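Local coordinates for protein elongation factor G (Thermus thermophilus, PDB 2DY1) that binds GTP with a magnesium ion and probably acts as a GTPase elongation factor in the translocation step of protein synthesis, at residues Lys453-Glu458 with Leu572-Arg577; Leu581-Arg586 with Gly634-Tyr639. One frame throughout, in Å; residues are numbered along the deposited sequence.

Overall arrangement
Both contacts use the long strand 569-583, with about 27 Å between their centres. They follow one another along the chain: contact 1 (453-458 with 572-577) is complete in the sequence before contact 2 (581-586 with 634-639) begins. Contact 1 joins the domain IV sequence range to the C-terminal range, through the short strand 457-460. Contact 2 stays within the C-terminal range, where the end of strand 569-583 pairs with the start of strand 638-648. All three strands belong to one antiparallel sheet. Contact 1 is partly buried, whereas contact 2 is a surface contact. Neither touches the GTP and magnesium site, where T23 and T61 bind the metal.

Contact 1 of 2, residues Lys453-Glu458 with Leu572-Arg577; sequences KVPYRE and LEPIYR
R457 and L572 form one antiparallel hydrogen-bonded pair. R457 N donates to L572 O at 3.1 Å, and L572 N donates to R457 O at 2.9 Å. Both bonds are nearly straight.

The tight part lies beside this pair, where 454-456 meets 573-574. V454 CG1 sits anti to the backbone N (chi1 174°) and reaches P574 CD at 3.5 Å. The same methyl lies over the centre of one face of the Y456 ring. P455 centres an inverse gamma turn, and its CG comes within 4.2 Å of P574 CG. The Y456 ring turns its edge to the other strand. L572 O lies in the ring plane, 3.4 Å from Y456 CD1, and E573 CB packs 3.6 Å from Y456 CE1.

The hydroxyl end of the tyrosine is looser, because it meets E573 through a water. This water spans Y456 OH and E573 OE1, and it donates to the carboxylate. Replacing Y456 by alanine would probably open a gap beside V454 CG1 and E573 CB, and leave the water without its hydroxyl partner. Two salt bridges are separate anchors: E573 OE2 pairs with R598, and the R457 side chain leads away to E419.

The pairing sets strand 457-460 against strand 569-583, joining the domain IV and C-terminal sequence ranges. Strand 638-648 adds Y646 against P574 and R457, and strand 610-618 brings P618 to E573.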
# COMPACT_ATOMS: atom_id res chain seq x y z
N LYS A 453 21.15 8.15 6.36
CA LYS A 453 22.00 9.32 6.53
C LYS A 453 21.29 10.50 5.86
O LYS A 453 20.63 10.34 4.84
CB LYS A 453 23.35 9.09 5.85
CG LYS A 453 24.19 8.04 6.54
CD LYS A 453 25.47 7.81 5.77
CE LYS A 453 26.35 6.79 6.46
NZ LYS A 453 27.59 6.56 5.68
N VAL A 454 21.44 11.69 6.44
CA VAL A 454 20.80 12.88 5.89
C VAL A 454 21.65 13.43 4.75
O VAL A 454 22.87 13.53 4.86
CB VAL A 454 20.64 13.98 6.97
CG1 VAL A 454 20.13 15.27 6.35
CG2 VAL A 454 19.67 13.50 8.04
N PRO A 455 21.01 13.78 3.63
CA PRO A 455 21.76 14.33 2.50
C PRO A 455 22.06 15.82 2.66
O PRO A 455 21.44 16.67 2.02
CB PRO A 455 20.83 14.03 1.32
CG PRO A 455 19.48 14.19 1.93
CD PRO A 455 19.62 13.46 3.25
N TYR A 456 23.02 16.12 3.53
CA TYR A 456 23.43 17.50 3.76
C TYR A 456 24.06 18.03 2.48
O TYR A 456 24.50 17.27 1.62
CB TYR A 456 24.46 17.57 4.89
CG TYR A 456 23.91 17.26 6.25
CD1 TYR A 456 23.07 18.15 6.91
CD2 TYR A 456 24.19 16.04 6.87
CE1 TYR A 456 22.52 17.84 8.16
CE2 TYR A 456 23.65 15.73 8.11
CZ TYR A 456 22.82 16.63 8.75
OH TYR A 456 22.27 16.29 9.97
N ARG A 457 24.08 19.35 2.35
CA ARG A 457 24.68 19.96 1.18
C ARG A 457 25.44 21.18 1.65
O ARG A 457 25.51 21.44 2.85
CB ARG A 457 23.61 20.31 0.16
CG ARG A 457 22.99 19.05 -0.42
CD ARG A 457 22.21 19.27 -1.68
NE ARG A 457 21.64 18.01 -2.14
CZ ARG A 457 20.60 17.94 -2.95
NH1 ARG A 457 20.03 19.05 -3.37
NH2 ARG A 457 20.09 16.76 -3.28
N GLU A 458 26.02 21.90 0.70
CA GLU A 458 26.79 23.09 1.04
C GLU A 458 26.51 24.19 0.04
O GLU A 458 25.99 23.93 -1.04
CB GLU A 458 28.29 22.78 1.01
CG GLU A 458 28.73 21.74 2.02
CD GLU A 458 30.20 21.39 1.88
OE1 GLU A 458 30.98 22.25 1.43
OE2 GLU A 458 30.58 20.25 2.24
N LEU A 572 24.20 23.15 4.75
CA LEU A 572 22.75 23.20 4.54
C LEU A 572 22.16 21.84 4.89
O LEU A 572 22.83 20.82 4.77
CB LEU A 572 22.43 23.51 3.07
CG LEU A 572 22.97 24.80 2.46
CD1 LEU A 572 22.58 24.84 0.99
CD2 LEU A 572 22.39 26.01 3.19
N GLU A 573 20.90 21.83 5.33
CA GLU A 573 20.23 20.58 5.66
C GLU A 573 18.85 20.60 5.05
O GLU A 573 18.27 21.66 4.84
CB GLU A 573 20.14 20.39 7.18
CG GLU A 573 19.18 21.32 7.88
CD GLU A 573 19.14 21.07 9.38
OE1 GLU A 573 19.05 19.89 9.77
OE2 GLU A 573 19.18 22.05 10.16
N PRO A 574 18.29 19.42 4.74
CA PRO A 574 16.95 19.46 4.16
C PRO A 574 15.87 19.72 5.19
O PRO A 574 15.90 19.18 6.30
CB PRO A 574 16.82 18.10 3.48
CG PRO A 574 17.73 17.23 4.26
CD PRO A 574 18.90 18.09 4.59
N ILE A 575 14.92 20.58 4.82
CA ILE A 575 13.78 20.95 5.66
C ILE A 575 12.54 20.35 5.02
O ILE A 575 12.35 20.43 3.81
CB ILE A 575 13.61 22.49 5.72
CG1 ILE A 575 14.87 23.13 6.33
CG2 ILE A 575 12.36 22.85 6.53
CD1 ILE A 575 15.28 22.55 7.67
N TYR A 576 11.68 19.73 5.84
CA TYR A 576 10.47 19.11 5.33
C TYR A 576 9.21 19.76 5.89
O TYR A 576 9.23 20.37 6.97
CB TYR A 576 10.45 17.61 5.68
CG TYR A 576 11.26 16.74 4.74
CD1 TYR A 576 12.62 16.99 4.52
CD2 TYR A 576 10.65 15.70 4.03
CE1 TYR A 576 13.34 16.22 3.59
CE2 TYR A 576 11.36 14.94 3.11
CZ TYR A 576 12.71 15.21 2.89
OH TYR A 576 13.40 14.48 1.95
N ARG A 577 8.12 19.66 5.13
CA ARG A 577 6.83 20.14 5.61
C ARG A 577 6.19 18.95 6.31
O ARG A 577 6.10 17.88 5.72
CB ARG A 577 5.94 20.68 4.45
CG ARG A 577 6.03 20.07 3.04
CD ARG A 577 4.93 20.70 2.16
NE ARG A 577 5.08 20.66 0.70
CZ ARG A 577 6.05 21.27 0.01
NH1 ARG A 577 6.99 21.95 0.65
NH2 ARG A 577 6.05 21.23 -1.31
O HOH W 1 20.81 18.42 11.26

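Contact 2 of 2, residues Leu581-Arg586 with Gly634-Tyr639; sequences LAPQER and GGAGAY
L581 and A638 pair across the sheet as an antiparallel hydrogen-bonded pair, with both side chains on one face. Their CB atoms are 4.5 Å apart. L581 CB is also 4.0 Å from A638 O.

P583 and A636 make the closer apolar contact. Both point toward the opposing segment. A636 CB meets the outer corner of the proline ring, 3.6 Å from P583 CG, and stands a little farther from CD. Outside the two segments, L581 packs on L610 and V612 of strand 610-618, and P583 on L610 and on T633 of helix 625-633.

R586 approaches G634, where the chain has just left that helix. The R586 side chain bends at chi2 (-9°) and chi3 (-113°), which brings R586 NH2 within 3.6 Å of G634 N. The guanidinium meets this amide obliquely, and no hydrogen bond forms between them.

G637 lies between the apolar contact and the strand pair. Its CA comes within 3.1 Å of L581 O in a CA-H...O contact. A side chain here would crowd that oxygen.

The backbone bonds fix the register. L581 N donates to A638 O at 3.0 Å, and A638 N donates to L581 O at 3.2 Å. They pair the first and last strands of a ferredoxin-like, beta-alpha-beta-beta-alpha-beta C-terminal domain, where the chain leaves helix 625-633 for its last strand.

The chemistry is therefore mainly backbone pairing and small apolar touches. The glycine- and alanine-rich 634-639 offers R586 no carboxylate, and R586 NE makes its salt bridge with D589 instead. The hold of strand 638-648 on the end of strand 569-583 here probably rests mainly on the two amide bonds.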
# COMPACT_ATOMS: atom_id res chain seq x y z
N LEU A 581 -1.92 14.96 12.29
CA LEU A 581 -3.32 14.92 12.69
C LEU A 581 -3.31 14.24 14.06
O LEU A 581 -2.82 13.12 14.19
CB LEU A 581 -4.13 14.09 11.69
CG LEU A 581 -5.66 14.14 11.75
CD1 LEU A 581 -6.15 13.66 13.11
CD2 LEU A 581 -6.15 15.55 11.48
N ALA A 582 -3.83 14.92 15.07
CA ALA A 582 -3.83 14.34 16.41
C ALA A 582 -5.00 14.78 17.27
O ALA A 582 -5.55 15.87 17.09
CB ALA A 582 -2.52 14.68 17.12
N PRO A 583 -5.40 13.93 18.23
CA PRO A 583 -6.51 14.23 19.13
C PRO A 583 -6.24 15.57 19.80
O PRO A 583 -5.09 15.93 20.04
CB PRO A 583 -6.47 13.07 20.12
CG PRO A 583 -5.95 11.94 19.29
CD PRO A 583 -4.83 12.61 18.53
N GLN A 584 -7.30 16.30 20.12
CA GLN A 584 -7.13 17.60 20.75
C GLN A 584 -6.38 17.53 22.08
O GLN A 584 -5.51 18.36 22.35
CB GLN A 584 -8.49 18.29 20.92
CG GLN A 584 -9.49 17.54 21.78
CD GLN A 584 -9.84 18.30 23.04
OE1 GLN A 584 -9.07 18.31 24.00
NE2 GLN A 584 -11.00 18.95 23.05
N GLU A 585 -6.70 16.53 22.90
CA GLU A 585 -6.03 16.39 24.19
C GLU A 585 -4.57 15.96 24.04
O GLU A 585 -3.78 16.08 24.98
CB GLU A 585 -6.79 15.40 25.10
CG GLU A 585 -8.24 15.82 25.41
CD GLU A 585 -8.76 15.30 26.75
OE1 GLU A 585 -8.22 15.71 27.80
OE2 GLU A 585 -9.71 14.49 26.75
N ARG A 586 -4.21 15.47 22.85
CA ARG A 586 -2.84 15.03 22.57
C ARG A 586 -2.01 16.08 21.84
O ARG A 586 -0.80 15.91 21.66
CB ARG A 586 -2.84 13.73 21.76
CG ARG A 586 -2.79 12.44 22.59
CD ARG A 586 -2.53 12.72 24.07
NE ARG A 586 -1.24 12.23 24.54
CZ ARG A 586 -0.95 10.95 24.75
NH1 ARG A 586 0.25 10.60 25.19
NH2 ARG A 586 -1.86 10.01 24.52
N GLY A 634 -1.55 8.44 21.27
CA GLY A 634 -2.33 7.31 21.74
C GLY A 634 -2.73 6.39 20.61
O GLY A 634 -3.74 5.69 20.69
N GLY A 635 -1.93 6.38 19.54
CA GLY A 635 -2.22 5.53 18.40
C GLY A 635 -3.27 6.07 17.45
O GLY A 635 -3.66 5.40 16.50
N ALA A 636 -3.73 7.29 17.70
CA ALA A 636 -4.75 7.91 16.86
C ALA A 636 -4.18 8.87 15.82
O ALA A 636 -4.88 9.27 14.89
CB ALA A 636 -5.75 8.65 17.74
N GLY A 637 -2.91 9.23 15.97
CA GLY A 637 -2.30 10.16 15.03
C GLY A 637 -1.88 9.61 13.68
O GLY A 637 -1.71 8.40 13.49
N ALA A 638 -1.72 10.53 12.73
CA ALA A 638 -1.30 10.22 11.37
C ALA A 638 -0.41 11.39 10.97
O ALA A 638 -0.47 12.46 11.58
CB ALA A 638 -2.50 10.12 10.44
N TYR A 639 0.43 11.21 9.96
CA TYR A 639 1.32 12.29 9.55
C TYR A 639 1.78 12.13 8.11
O TYR A 639 1.69 11.05 7.53
CB TYR A 639 2.56 12.28 10.45
CG TYR A 639 3.59 11.27 10.00
CD1 TYR A 639 4.56 11.60 9.05
CD2 TYR A 639 3.53 9.95 10.44
CE1 TYR A 639 5.44 10.64 8.54
CE2 TYR A 639 4.40 8.98 9.94
CZ TYR A 639 5.35 9.33 8.99
OH TYR A 639 6.17 8.36 8.45